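COPII coat assembly protein SEC16 (Saccharomyces cerevisiae, PDB 3MZK) takes part in initiating assembly of the COPII coat that forms transport vesicles at the endoplasmic reticulum, in cargo selection and in autophagy. Local coordinates at residues 15-20 with 54-59; 284-289 with 311-316; 220-225 with 257-262. All blocks are in the same frame, centred on the assembly; numbering follows the deposited sequence.

Interaction 1 of 3, residues 15-20 with 54-59; sequences PIFHWS and DQIIKP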
ATOM      1  N   PRO B  15      22.562  47.270  46.277  1.00 45.40           N
ATOM      2  CA  PRO B  15      21.164  47.374  45.854  1.00 52.68           C
ATOM      3  C   PRO B  15      20.300  46.336  46.568  1.00 47.90           C
ATOM      4  O   PRO B  15      20.820  45.375  47.120  1.00 47.48           O
ATOM      5  CB  PRO B  15      21.224  47.058  44.352  1.00 41.55           C
ATOM      6  CG  PRO B  15      22.639  47.258  43.956  1.00 37.72           C
ATOM      7  CD  PRO B  15      23.452  46.910  45.162  1.00 60.81           C
ATOM      8  N   ILE B  16      18.991  46.539  46.558  1.00 45.05           N
ATOM      9  CA  ILE B  16      18.063  45.560  47.092  1.00 42.00           C
ATOM     10  C   ILE B  16      16.877  45.484  46.149  1.00 31.72           C
ATOM     11  O   ILE B  16      16.433  46.509  45.649  1.00 37.68           O
ATOM     12  CB  ILE B  16      17.556  45.957  48.492  1.00 30.19           C
ATOM     13  CG1 ILE B  16      18.723  46.147  49.461  1.00 36.67           C
ATOM     14  CG2 ILE B  16      16.595  44.909  49.039  1.00 31.80           C
ATOM     15  CD1 ILE B  16      18.344  46.947  50.733  1.00 25.80           C
ATOM     16  N   PHE B  17      16.377  44.273  45.907  1.00 27.45           N
ATOM     17  CA  PHE B  17      15.205  44.061  45.065  1.00 19.89           C
ATOM     18  C   PHE B  17      14.434  42.793  45.444  1.00 27.34           C
ATOM     19  O   PHE B  17      15.015  41.718  45.570  1.00 30.66           O
ATOM     20  CB  PHE B  17      15.616  43.978  43.597  1.00 27.48           C
ATOM     21  CG  PHE B  17      14.456  44.004  42.648  1.00 48.19           C
ATOM     22  CD1 PHE B  17      14.043  45.201  42.072  1.00 35.89           C
ATOM     23  CD2 PHE B  17      13.768  42.833  42.336  1.00 40.99           C
ATOM     24  CE1 PHE B  17      12.974  45.231  41.199  1.00 36.59           C
ATOM     25  CE2 PHE B  17      12.691  42.857  41.467  1.00 31.98           C
ATOM     26  CZ  PHE B  17      12.296  44.057  40.893  1.00 36.97           C
ATOM     27  N   HIS B  18      13.124  42.914  45.617  1.00 29.78           N
ATOM     28  CA  HIS B  18      12.304  41.757  45.961  1.00 31.40           C
ATOM     29  C   HIS B  18      10.909  41.817  45.366  1.00 32.52           C
ATOM     30  O   HIS B  18      10.271  42.862  45.341  1.00 29.86           O
ATOM     31  CB  HIS B  18      12.203  41.572  47.478  1.00 29.93           C
ATOM     32  CG  HIS B  18      13.432  40.987  48.093  1.00 39.66           C
ATOM     33  ND1 HIS B  18      14.124  41.608  49.108  1.00 37.59           N
ATOM     34  CD2 HIS B  18      14.094  39.834  47.832  1.00 46.89           C
ATOM     35  CE1 HIS B  18      15.165  40.866  49.445  1.00 35.69           C
ATOM     36  NE2 HIS B  18      15.171  39.786  48.685  1.00 39.90           N
ATOM     37  N   TRP B  19      10.441  40.672  44.893  1.00 40.49           N
ATOM     38  CA  TRP B  19       9.091  40.554  44.397  1.00 28.31           C
ATOM     39  C   TRP B  19       8.162  40.256  45.555  1.00 32.35           C
ATOM     40  O   TRP B  19       8.563  39.677  46.555  1.00 48.12           O
ATOM     41  CB  TRP B  19       9.017  39.423  43.379  1.00 32.89           C
ATOM     42  CG  TRP B  19      10.133  39.454  42.392  1.00 43.42           C
ATOM     43  CD1 TRP B  19      11.372  38.910  42.536  1.00 40.63           C
ATOM     44  CD2 TRP B  19      10.107  40.065  41.101  1.00 36.91           C
ATOM     45  NE1 TRP B  19      12.126  39.145  41.412  1.00 38.85           N
ATOM     46  CE2 TRP B  19      11.373  39.852  40.515  1.00 24.36           C
ATOM     47  CE3 TRP B  19       9.134  40.769  40.380  1.00 29.40           C
ATOM     48  CZ2 TRP B  19      11.693  40.316  39.245  1.00 38.26           C
ATOM     49  CZ3 TRP B  19       9.457  41.239  39.124  1.00 36.94           C
ATOM     50  CH2 TRP B  19      10.727  41.008  38.565  1.00 44.98           C
ATOM     51  N   SER B  20       6.910  40.653  45.412  1.00 44.20           N
ATOM     52  CA  SER B  20       5.905  40.341  46.401  1.00 39.38           C
ATOM     53  C   SER B  20       4.744  39.608  45.741  1.00 46.72           C
ATOM     54  O   SER B  20       4.490  39.779  44.551  1.00 52.65           O
ATOM     55  CB  SER B  20       5.395  41.626  47.038  1.00 34.72           C
ATOM     56  OG  SER B  20       4.352  41.347  47.951  1.00 63.47           O
ATOM     57  N   ASP B  54       4.153  46.871  37.599  1.00 67.13           N
ATOM     58  CA  ASP B  54       4.100  47.383  36.226  1.00 78.22           C
ATOM     59  C   ASP B  54       4.798  48.728  35.952  1.00 75.44           C
ATOM     60  O   ASP B  54       4.824  49.179  34.808  1.00 66.53           O
ATOM     61  CB  ASP B  54       2.659  47.427  35.711  1.00 80.59           C
ATOM     62  CG  ASP B  54       1.755  48.280  36.574  1.00 92.68           C
ATOM     63  OD1 ASP B  54       2.262  49.196  37.261  1.00 85.58           O
ATOM     64  OD2 ASP B  54       0.530  48.034  36.555  1.00101.83           O
ATOM     65  N   GLN B  55       5.351  49.365  36.982  1.00 72.87           N
ATOM     66  CA  GLN B  55       6.203  50.537  36.767  1.00 67.47           C
ATOM     67  C   GLN B  55       7.625  50.052  36.518  1.00 67.41           C
ATOM     68  O   GLN B  55       8.569  50.839  36.469  1.00 63.51           O
ATOM     69  CB  GLN B  55       6.198  51.469  37.979  1.00 59.31           C
ATOM     70  CG  GLN B  55       4.849  51.661  38.639  1.00 84.80           C
ATOM     71  CD  GLN B  55       3.918  52.536  37.833  1.00 92.37           C
ATOM     72  OE1 GLN B  55       4.203  52.874  36.686  1.00102.16           O
ATOM     73  NE2 GLN B  55       2.793  52.915  38.433  1.00 86.14           N
ATOM     74  N   ILE B  56       7.766  48.740  36.377  1.00 70.85           N
ATOM     75  CA  ILE B  56       9.069  48.115  36.207  1.00 80.69           C
ATOM     76  C   ILE B  56       8.995  47.069  35.102  1.00 81.52           C
ATOM     77  O   ILE B  56       9.889  46.957  34.260  1.00 81.23           O
ATOM     78  CB  ILE B  56       9.522  47.457  37.517  1.00 81.69           C
ATOM     79  CG1 ILE B  56       9.640  48.516  38.612  1.00 85.24           C
ATOM     80  CG2 ILE B  56      10.841  46.730  37.327  1.00 81.38           C
ATOM     81  CD1 ILE B  56      10.157  47.983  39.919  1.00 97.08           C
ATOM     82  N   ILE B  57       7.913  46.303  35.121  1.00 81.00           N
ATOM     83  CA  ILE B  57       7.622  45.349  34.066  1.00 82.34           C
ATOM     84  C   ILE B  57       6.493  45.899  33.203  1.00 86.14           C
ATOM     85  O   ILE B  57       5.325  45.833  33.587  1.00 80.83           O
ATOM     86  CB  ILE B  57       7.217  43.978  34.645  1.00 83.26           C
ATOM     87  CG1 ILE B  57       8.455  43.202  35.109  1.00 83.15           C
ATOM     88  CG2 ILE B  57       6.436  43.163  33.625  1.00 78.85           C
ATOM     89  CD1 ILE B  57       8.155  41.768  35.537  1.00 80.53           C
ATOM     90  N   LYS B  58       6.852  46.462  32.052  1.00 89.31           N
ATOM     91  CA  LYS B  58       5.864  46.960  31.105  1.00 99.03           C
ATOM     92  C   LYS B  58       5.022  45.795  30.608  1.00111.51           C
ATOM     93  O   LYS B  58       5.527  44.922  29.903  1.00125.26           O
ATOM     94  CB  LYS B  58       6.550  47.656  29.927  1.00 88.71           C
ATOM     95  N   PRO B  59       3.735  45.771  30.988  1.00104.17           N
ATOM     96  CA  PRO B  59       2.817  44.681  30.630  1.00103.08           C
ATOM     97  C   PRO B  59       2.585  44.570  29.118  1.00101.27           C
ATOM     98  O   PRO B  59       2.870  45.514  28.376  1.00 76.86           O
ATOM     99  CB  PRO B  59       1.512  45.074  31.337  1.00100.24           C
ATOM    100  CG  PRO B  59       1.924  46.038  32.409  1.00 94.06           C
ATOM    101  CD  PRO B  59       3.087  46.782  31.840  1.00 90.81           C
TER
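Phe17 and Trp19, two residues apart on the edge strand of a three-stranded antiparallel sheet, reach across to Ile56 and Ile57 in the loop that follows the opposite edge strand, 48-52. The sheet is the N-terminal part of this Sec16 fragment, and another protein packs along strand 16-19. This is consistent with the blade that Sec16-like ACE1 proteins insert into the Sec13 propeller.

The backbones stay well apart, 11.1 Å between Trp19 CA and Ile56 CA, and long side chains span the gap. Phe17 sends its ring toward the loop with CG anti to the backbone N (chi1 -170°). CD1 of Ile56 meets the ring at its edge, near the ring plane, 4.1 Å from CE1, and the two side chains run past each other in opposite senses. Trp19 takes a different route: its CB does not point at the loop, but with CG beside the backbone N (chi1 -46°) the six-membered end of the indole swings over to it. There the side chain of Ile57 crosses that of Trp19 at about a right angle, and its CD1 lies 3.9 Å from CZ3.

Both isoleucines meet the strand with their terminal methyls, at the end of extended side chains. Val25 of the middle strand touches Phe17, Trp19 and Ile56, making one apolar cluster. The two aromatic residues also pack on each other: CE2 of Phe17 sits over one face of the indole, offset toward its rim. Trp19 NE1 lies in the plane of the Phe17 ring, at its edge, and is hydrogen-bonded to the backbone of the other protein. Ile57 CD1, meanwhile, is almost equidistant from two indole carbons, being also 4.0 Å from Trp19 CH2.

Interaction 2 of 3, residues 284-289 with 311-316; sequences FGIFLT and EPVMAD
Ile286 reaches out from helix 275-290 to Val313 and Met314, which lie in the long irregular connection between helices 294-303 and 330-344 of the Sec16 helical domain. Its CB points at the loop but is still 5.3 Å from the nearer methyl, CG2 of Val313. The branch CG1, set beside the backbone N (chi1 -78°), closes that gap and comes to 3.8 Å from Val313 CG2. From CG1 the chain continues nearly straight (chi2 166°), and at the tip CD1 meets two groups: Val313 CG2 again at 3.8 Å, and Met314 CB, likewise at 3.8 Å. The Ile286 and Val313 side chains run alongside each other, pointing opposite ways, while Met314 stands across the isoleucine at about a right angle.

On the loop side, Val313 offers the methyl that lies between its own backbone N and carbonyl carbon. Met314 touches Ile286 through CB rather than sulfur; beyond CB its chain bends twice and packs along the same helix, on Ile282 and Glu283. The contact is wholly apolar. One turn away, Thr289 folds its hydroxyl back onto the helix, where OG1 donates to Gly285 O at 3.0 Å, in the carbonyl plane.

The loop lies along one flank of helix 275-290, with Val313 also resting on Ile282 and hydrogen-bonded through its backbone to Val319. Other sides of the helix face its neighbours: Phe284 and Leu288 pack on helix 294-303, and Phe284 and Phe287 on helix 231-240, where Tyr239 also touches Ile286.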
ATOM      1  N   PHE B 284      14.659  17.091   8.816  1.00 53.67           N
ATOM      2  CA  PHE B 284      15.249  18.408   8.620  1.00 57.63           C
ATOM      3  C   PHE B 284      15.000  19.299   9.840  1.00 57.58           C
ATOM      4  O   PHE B 284      15.818  20.160  10.172  1.00 55.38           O
ATOM      5  CB  PHE B 284      14.677  19.058   7.356  1.00 56.62           C
ATOM      6  CG  PHE B 284      15.449  20.256   6.887  1.00 59.85           C
ATOM      7  CD1 PHE B 284      14.838  21.230   6.120  1.00 66.18           C
ATOM      8  CD2 PHE B 284      16.788  20.400   7.197  1.00 61.03           C
ATOM      9  CE1 PHE B 284      15.545  22.335   5.682  1.00 67.26           C
ATOM     10  CE2 PHE B 284      17.497  21.499   6.765  1.00 60.08           C
ATOM     11  CZ  PHE B 284      16.876  22.467   6.004  1.00 65.08           C
ATOM     12  N   GLY B 285      13.864  19.089  10.500  1.00 54.01           N
ATOM     13  CA  GLY B 285      13.552  19.794  11.731  1.00 57.91           C
ATOM     14  C   GLY B 285      14.456  19.385  12.883  1.00 58.53           C
ATOM     15  O   GLY B 285      14.586  20.109  13.867  1.00 58.33           O
ATOM     16  N   ILE B 286      15.074  18.213  12.759  1.00 58.16           N
ATOM     17  CA  ILE B 286      16.036  17.733  13.739  1.00 59.70           C
ATOM     18  C   ILE B 286      17.378  18.400  13.495  1.00 63.32           C
ATOM     19  O   ILE B 286      17.975  18.974  14.400  1.00 71.27           O
ATOM     20  CB  ILE B 286      16.212  16.208  13.652  1.00 59.91           C
ATOM     21  CG1 ILE B 286      15.044  15.500  14.335  1.00 49.65           C
ATOM     22  CG2 ILE B 286      17.526  15.783  14.280  1.00 51.22           C
ATOM     23  CD1 ILE B 286      14.962  14.034  14.019  1.00 46.93           C
ATOM     24  N   PHE B 287      17.844  18.326  12.256  1.00 65.58           N
ATOM     25  CA  PHE B 287      19.084  18.975  11.865  1.00 59.79           C
ATOM     26  C   PHE B 287      19.134  20.416  12.357  1.00 65.06           C
ATOM     27  O   PHE B 287      20.129  20.849  12.935  1.00 84.88           O
ATOM     28  CB  PHE B 287      19.239  18.933  10.345  1.00 50.54           C
ATOM     29  CG  PHE B 287      20.254  19.896   9.810  1.00 56.65           C
ATOM     30  CD1 PHE B 287      21.601  19.583   9.830  1.00 58.51           C
ATOM     31  CD2 PHE B 287      19.861  21.111   9.276  1.00 59.09           C
ATOM     32  CE1 PHE B 287      22.536  20.468   9.335  1.00 61.57           C
ATOM     33  CE2 PHE B 287      20.791  22.000   8.780  1.00 61.65           C
ATOM     34  CZ  PHE B 287      22.130  21.678   8.809  1.00 65.05           C
ATOM     35  N   LEU B 288      18.052  21.153  12.126  1.00 56.40           N
ATOM     36  CA  LEU B 288      17.989  22.566  12.488  1.00 59.97           C
ATOM     37  C   LEU B 288      18.125  22.770  13.989  1.00 66.79           C
ATOM     38  O   LEU B 288      18.756  23.727  14.439  1.00 63.09           O
ATOM     39  CB  LEU B 288      16.686  23.195  11.987  1.00 54.09           C
ATOM     40  CG  LEU B 288      16.603  23.323  10.467  1.00 63.72           C
ATOM     41  CD1 LEU B 288      15.212  23.771  10.022  1.00 63.82           C
ATOM     42  CD2 LEU B 288      17.680  24.273   9.965  1.00 59.26           C
ATOM     43  N   THR B 289      17.521  21.871  14.758  1.00 61.14           N
ATOM     44  CA  THR B 289      17.628  21.905  16.209  1.00 59.00           C
ATOM     45  C   THR B 289      19.088  21.834  16.638  1.00 64.34           C
ATOM     46  O   THR B 289      19.570  22.692  17.376  1.00 60.53           O
ATOM     47  CB  THR B 289      16.851  20.753  16.850  1.00 46.54           C
ATOM     48  OG1 THR B 289      15.453  20.914  16.576  1.00 53.80           O
ATOM     49  CG2 THR B 289      17.062  20.748  18.341  1.00 32.52           C
ATOM     50  N   GLU B 311       8.012  12.871  24.126  1.00 70.40           N
ATOM     51  CA  GLU B 311       8.600  11.786  23.354  1.00 70.70           C
ATOM     52  C   GLU B 311       9.387  12.345  22.177  1.00 75.76           C
ATOM     53  O   GLU B 311       9.019  13.372  21.612  1.00 85.99           O
ATOM     54  CB  GLU B 311       7.510  10.828  22.868  1.00 68.61           C
ATOM     55  N   PRO B 312      10.494  11.681  21.818  1.00 80.39           N
ATOM     56  CA  PRO B 312      11.282  12.075  20.647  1.00 77.03           C
ATOM     57  C   PRO B 312      10.439  12.096  19.377  1.00 67.57           C
ATOM     58  O   PRO B 312       9.489  11.321  19.251  1.00 68.20           O
ATOM     59  CB  PRO B 312      12.344  10.977  20.561  1.00 80.53           C
ATOM     60  CG  PRO B 312      12.522  10.535  21.972  1.00 83.29           C
ATOM     61  CD  PRO B 312      11.149  10.610  22.589  1.00 86.15           C
ATOM     62  N   VAL B 313      10.786  12.981  18.449  1.00 62.21           N
ATOM     63  CA  VAL B 313      10.066  13.081  17.184  1.00 68.47           C
ATOM     64  C   VAL B 313      10.422  11.921  16.257  1.00 71.47           C
ATOM     65  O   VAL B 313       9.592  11.458  15.482  1.00 80.28           O
ATOM     66  CB  VAL B 313      10.345  14.427  16.476  1.00 58.73           C
ATOM     67  CG1 VAL B 313       9.958  15.590  17.381  1.00 52.99           C
ATOM     68  CG2 VAL B 313      11.807  14.528  16.062  1.00 49.84           C
ATOM     69  N   MET B 314      11.662  11.452  16.350  1.00 77.99           N
ATOM     70  CA  MET B 314      12.123  10.317  15.560  1.00 80.12           C
ATOM     71  C   MET B 314      12.728   9.249  16.471  1.00 84.95           C
ATOM     72  O   MET B 314      13.251   9.562  17.539  1.00 79.82           O
ATOM     73  CB  MET B 314      13.149  10.772  14.519  1.00 78.01           C
ATOM     74  CG  MET B 314      13.291   9.816  13.358  1.00 73.63           C
ATOM     75  SD  MET B 314      11.703   9.584  12.552  1.00 96.26           S
ATOM     76  CE  MET B 314      11.628  11.062  11.547  1.00 77.65           C
ATOM     77  N   ALA B 315      12.660   7.992  16.049  1.00 86.94           N
ATOM     78  CA  ALA B 315      13.160   6.896  16.871  1.00 98.86           C
ATOM     79  C   ALA B 315      14.666   6.989  17.110  1.00 96.75           C
ATOM     80  O   ALA B 315      15.141   6.796  18.233  1.00 81.03           O
ATOM     81  CB  ALA B 315      12.802   5.553  16.246  1.00103.00           C
ATOM     82  N   ASP B 316      15.412   7.287  16.050  1.00 98.20           N
ATOM     83  CA  ASP B 316      16.872   7.304  16.113  1.00101.97           C
ATOM     84  C   ASP B 316      17.423   8.640  16.603  1.00 99.93           C
ATOM     85  O   ASP B 316      18.602   8.941  16.414  1.00 98.93           O
ATOM     86  CB  ASP B 316      17.472   6.960  14.745  1.00100.78           C
ATOM     87  CG  ASP B 316      17.223   8.039  13.704  1.00105.80           C
ATOM     88  OD1 ASP B 316      16.163   8.695  13.756  1.00113.71           O
ATOM     89  OD2 ASP B 316      18.095   8.234  12.832  1.00107.08           O
TER

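Interaction 3 of 3, residues 220-225 with 257-262; sequences LLLIFQ and AAVLIN
Leu222 and Ile223 bring helix 214-226 against Ala258 and Val259 of helix 252-261 and Asn262 in the turn that follows, a buried contact in the alpha-solenoid-like part of Sec16. At the start of the first segment Leu220, and one turn later Phe224, pack on Leu158 and Leu184 of the second subunit, while Leu221 and Gln225 turn to helix 191-203 of their own chain. The CB of Leu222 does not point at the other helix, yet its CD2 ends 4.3 Å from Val259 CG2; both residues also touch Phe280 on helix 275-290. Ile223 does most of the work, and its CA lies just 6.3 Å from the CA of Val259. Its two branches divide the job. CG1, beside the backbone N (chi1 -62°), carries an extended arm whose CD1 meets Ala258 CB at 4.1 Å. The other branch, CG2, lies 4.3 Å from Asn262 ND2.

The join is almost entirely hydrocarbon. Asn262 is the polar exception: Ile223 contributes only a methyl beside its amide, whose OD1 and ND2 make weak hydrogen bonds to His166 and Leu161 of the second subunit. The chemistry implies an oily seam between two helices of one chain, whose one polar side chain reaches weakly into the subunit interface.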
ATOM      1  N   LEU B 220      19.011  20.719  -6.031  1.00 64.85           N
ATOM      2  CA  LEU B 220      18.420  19.706  -6.904  1.00 73.97           C
ATOM      3  C   LEU B 220      18.493  18.319  -6.275  1.00 78.51           C
ATOM      4  O   LEU B 220      17.517  17.563  -6.290  1.00 79.53           O
ATOM      5  CB  LEU B 220      19.115  19.687  -8.268  1.00 76.86           C
ATOM      6  CG  LEU B 220      18.789  20.821  -9.237  1.00 77.49           C
ATOM      7  CD1 LEU B 220      19.602  20.672 -10.509  1.00 69.77           C
ATOM      8  CD2 LEU B 220      17.300  20.844  -9.545  1.00 77.89           C
ATOM      9  N   LEU B 221      19.659  17.991  -5.728  1.00 65.63           N
ATOM     10  CA  LEU B 221      19.873  16.698  -5.101  1.00 55.64           C
ATOM     11  C   LEU B 221      18.830  16.445  -4.028  1.00 64.25           C
ATOM     12  O   LEU B 221      18.222  15.377  -3.986  1.00 71.07           O
ATOM     13  CB  LEU B 221      21.272  16.621  -4.498  1.00 58.08           C
ATOM     14  CG  LEU B 221      21.591  15.345  -3.721  1.00 62.49           C
ATOM     15  CD1 LEU B 221      21.323  14.112  -4.565  1.00 67.86           C
ATOM     16  CD2 LEU B 221      23.032  15.371  -3.255  1.00 65.44           C
ATOM     17  N   LEU B 222      18.612  17.435  -3.170  1.00 54.82           N
ATOM     18  CA  LEU B 222      17.678  17.279  -2.063  1.00 60.82           C
ATOM     19  C   LEU B 222      16.240  17.073  -2.527  1.00 66.73           C
ATOM     20  O   LEU B 222      15.548  16.181  -2.037  1.00 75.98           O
ATOM     21  CB  LEU B 222      17.753  18.474  -1.115  1.00 63.85           C
ATOM     22  CG  LEU B 222      16.790  18.343   0.065  1.00 63.79           C
ATOM     23  CD1 LEU B 222      17.546  18.382   1.372  1.00 69.23           C
ATOM     24  CD2 LEU B 222      15.722  19.423   0.017  1.00 65.67           C
ATOM     25  N   ILE B 223      15.791  17.908  -3.461  1.00 58.73           N
ATOM     26  CA  ILE B 223      14.440  17.795  -4.010  1.00 59.75           C
ATOM     27  C   ILE B 223      14.155  16.405  -4.569  1.00 56.41           C
ATOM     28  O   ILE B 223      13.089  15.838  -4.330  1.00 57.05           O
ATOM     29  CB  ILE B 223      14.200  18.822  -5.127  1.00 55.38           C
ATOM     30  CG1 ILE B 223      14.324  20.240  -4.573  1.00 55.98           C
ATOM     31  CG2 ILE B 223      12.828  18.629  -5.728  1.00 47.01           C
ATOM     32  CD1 ILE B 223      14.091  21.314  -5.598  1.00 38.86           C
ATOM     33  N   PHE B 224      15.113  15.862  -5.313  1.00 60.51           N
ATOM     34  CA  PHE B 224      14.951  14.541  -5.914  1.00 62.35           C
ATOM     35  C   PHE B 224      15.051  13.424  -4.881  1.00 63.57           C
ATOM     36  O   PHE B 224      14.438  12.371  -5.040  1.00 74.20           O
ATOM     37  CB  PHE B 224      15.966  14.329  -7.043  1.00 58.62           C
ATOM     38  CG  PHE B 224      15.772  15.255  -8.206  1.00 57.47           C
ATOM     39  CD1 PHE B 224      14.503  15.489  -8.717  1.00 61.95           C
ATOM     40  CD2 PHE B 224      16.851  15.910  -8.778  1.00 64.79           C
ATOM     41  CE1 PHE B 224      14.317  16.353  -9.782  1.00 58.31           C
ATOM     42  CE2 PHE B 224      16.670  16.776  -9.847  1.00 62.00           C
ATOM     43  CZ  PHE B 224      15.401  16.996 -10.348  1.00 56.83           C
ATOM     44  N   GLN B 225      15.820  13.654  -3.822  1.00 59.13           N
ATOM     45  CA  GLN B 225      15.941  12.668  -2.753  1.00 62.79           C
ATOM     46  C   GLN B 225      14.640  12.546  -1.978  1.00 65.91           C
ATOM     47  O   GLN B 225      14.203  11.446  -1.651  1.00 70.97           O
ATOM     48  CB  GLN B 225      17.072  13.034  -1.793  1.00 68.67           C
ATOM     49  CG  GLN B 225      18.456  12.896  -2.381  1.00 81.31           C
ATOM     50  CD  GLN B 225      18.690  11.527  -2.974  1.00 91.80           C
ATOM     51  OE1 GLN B 225      18.125  10.535  -2.516  1.00 92.25           O
ATOM     52  NE2 GLN B 225      19.516  11.466  -4.009  1.00105.85           N
ATOM     53  N   ALA B 257      10.193  25.330   1.121  1.00 59.75           N
ATOM     54  CA  ALA B 257       9.220  25.910   0.196  1.00 56.74           C
ATOM     55  C   ALA B 257       9.228  25.191  -1.149  1.00 52.83           C
ATOM     56  O   ALA B 257       8.178  24.983  -1.753  1.00 60.02           O
ATOM     57  CB  ALA B 257       9.475  27.403   0.010  1.00 40.11           C
ATOM     58  N   ALA B 258      10.415  24.811  -1.606  1.00 44.86           N
ATOM     59  CA  ALA B 258      10.553  24.073  -2.854  1.00 50.97           C
ATOM     60  C   ALA B 258       9.865  22.719  -2.758  1.00 65.68           C
ATOM     61  O   ALA B 258       9.146  22.311  -3.672  1.00 72.06           O
ATOM     62  CB  ALA B 258      12.017  23.896  -3.216  1.00 35.76           C
ATOM     63  N   VAL B 259      10.084  22.025  -1.645  1.00 49.76           N
ATOM     64  CA  VAL B 259       9.477  20.717  -1.440  1.00 49.88           C
ATOM     65  C   VAL B 259       7.955  20.801  -1.414  1.00 57.57           C
ATOM     66  O   VAL B 259       7.274  20.049  -2.108  1.00 51.12           O
ATOM     67  CB  VAL B 259       9.981  20.053  -0.146  1.00 57.29           C
ATOM     68  CG1 VAL B 259       9.149  18.826   0.181  1.00 61.19           C
ATOM     69  CG2 VAL B 259      11.449  19.689  -0.277  1.00 45.16           C
ATOM     70  N   LEU B 260       7.424  21.726  -0.624  1.00 52.52           N
ATOM     71  CA  LEU B 260       5.977  21.846  -0.466  1.00 56.25           C
ATOM     72  C   LEU B 260       5.268  22.164  -1.780  1.00 57.02           C
ATOM     73  O   LEU B 260       4.213  21.606  -2.078  1.00 68.86           O
ATOM     74  CB  LEU B 260       5.628  22.894   0.600  1.00 38.60           C
ATOM     75  CG  LEU B 260       6.132  22.590   2.013  1.00 47.38           C
ATOM     76  CD1 LEU B 260       5.716  23.680   2.988  1.00 46.83           C
ATOM     77  CD2 LEU B 260       5.645  21.227   2.489  1.00 35.34           C
ATOM     78  N   ILE B 261       5.857  23.058  -2.567  1.00 55.96           N
ATOM     79  CA  ILE B 261       5.219  23.525  -3.793  1.00 64.06           C
ATOM     80  C   ILE B 261       5.237  22.452  -4.875  1.00 66.15           C
ATOM     81  O   ILE B 261       4.550  22.571  -5.882  1.00 64.48           O
ATOM     82  CB  ILE B 261       5.881  24.814  -4.324  1.00 50.59           C
ATOM     83  CG1 ILE B 261       4.882  25.630  -5.144  1.00 47.57           C
ATOM     84  CG2 ILE B 261       7.128  24.488  -5.123  1.00 51.03           C
ATOM     85  CD1 ILE B 261       5.396  27.007  -5.529  1.00 45.56           C
ATOM     86  N   ASN B 262       6.019  21.401  -4.657  1.00 56.43           N
ATOM     87  CA  ASN B 262       6.106  20.302  -5.610  1.00 48.79           C
ATOM     88  C   ASN B 262       5.290  19.091  -5.187  1.00 65.05           C
ATOM     89  O   ASN B 262       5.399  18.021  -5.783  1.00 61.27           O
ATOM     90  CB  ASN B 262       7.560  19.889  -5.827  1.00 61.15           C
ATOM     91  CG  ASN B 262       8.306  20.851  -6.712  1.00 70.16           C
ATOM     92  OD1 ASN B 262       7.812  21.249  -7.763  1.00 84.83           O
ATOM     93  ND2 ASN B 262       9.499  21.242  -6.290  1.00 80.13           N
TER

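How the interactions relate
Along the chain the contacts come in series, interaction 1, then 3, then 2; none nests in or crosses another. Interaction 1 closes the N-terminal antiparallel hairpins, joining the first strand to the loop beyond the third. Much later, interaction 3 joins helices 214-226 and 252-261, closing a loop that holds helices 231-240 and 242-250. Interaction 2 then folds the chain back after helix 294-303 onto helix 275-290. Interactions 2 and 3 do not touch, their nearest atoms being about 6 Å apart, but helix 275-290, which carries one side of interaction 2, also packs through Val277 and Phe280 on interaction 3. Interaction 1 is remote, its centre about 50 Å from that of interaction 3.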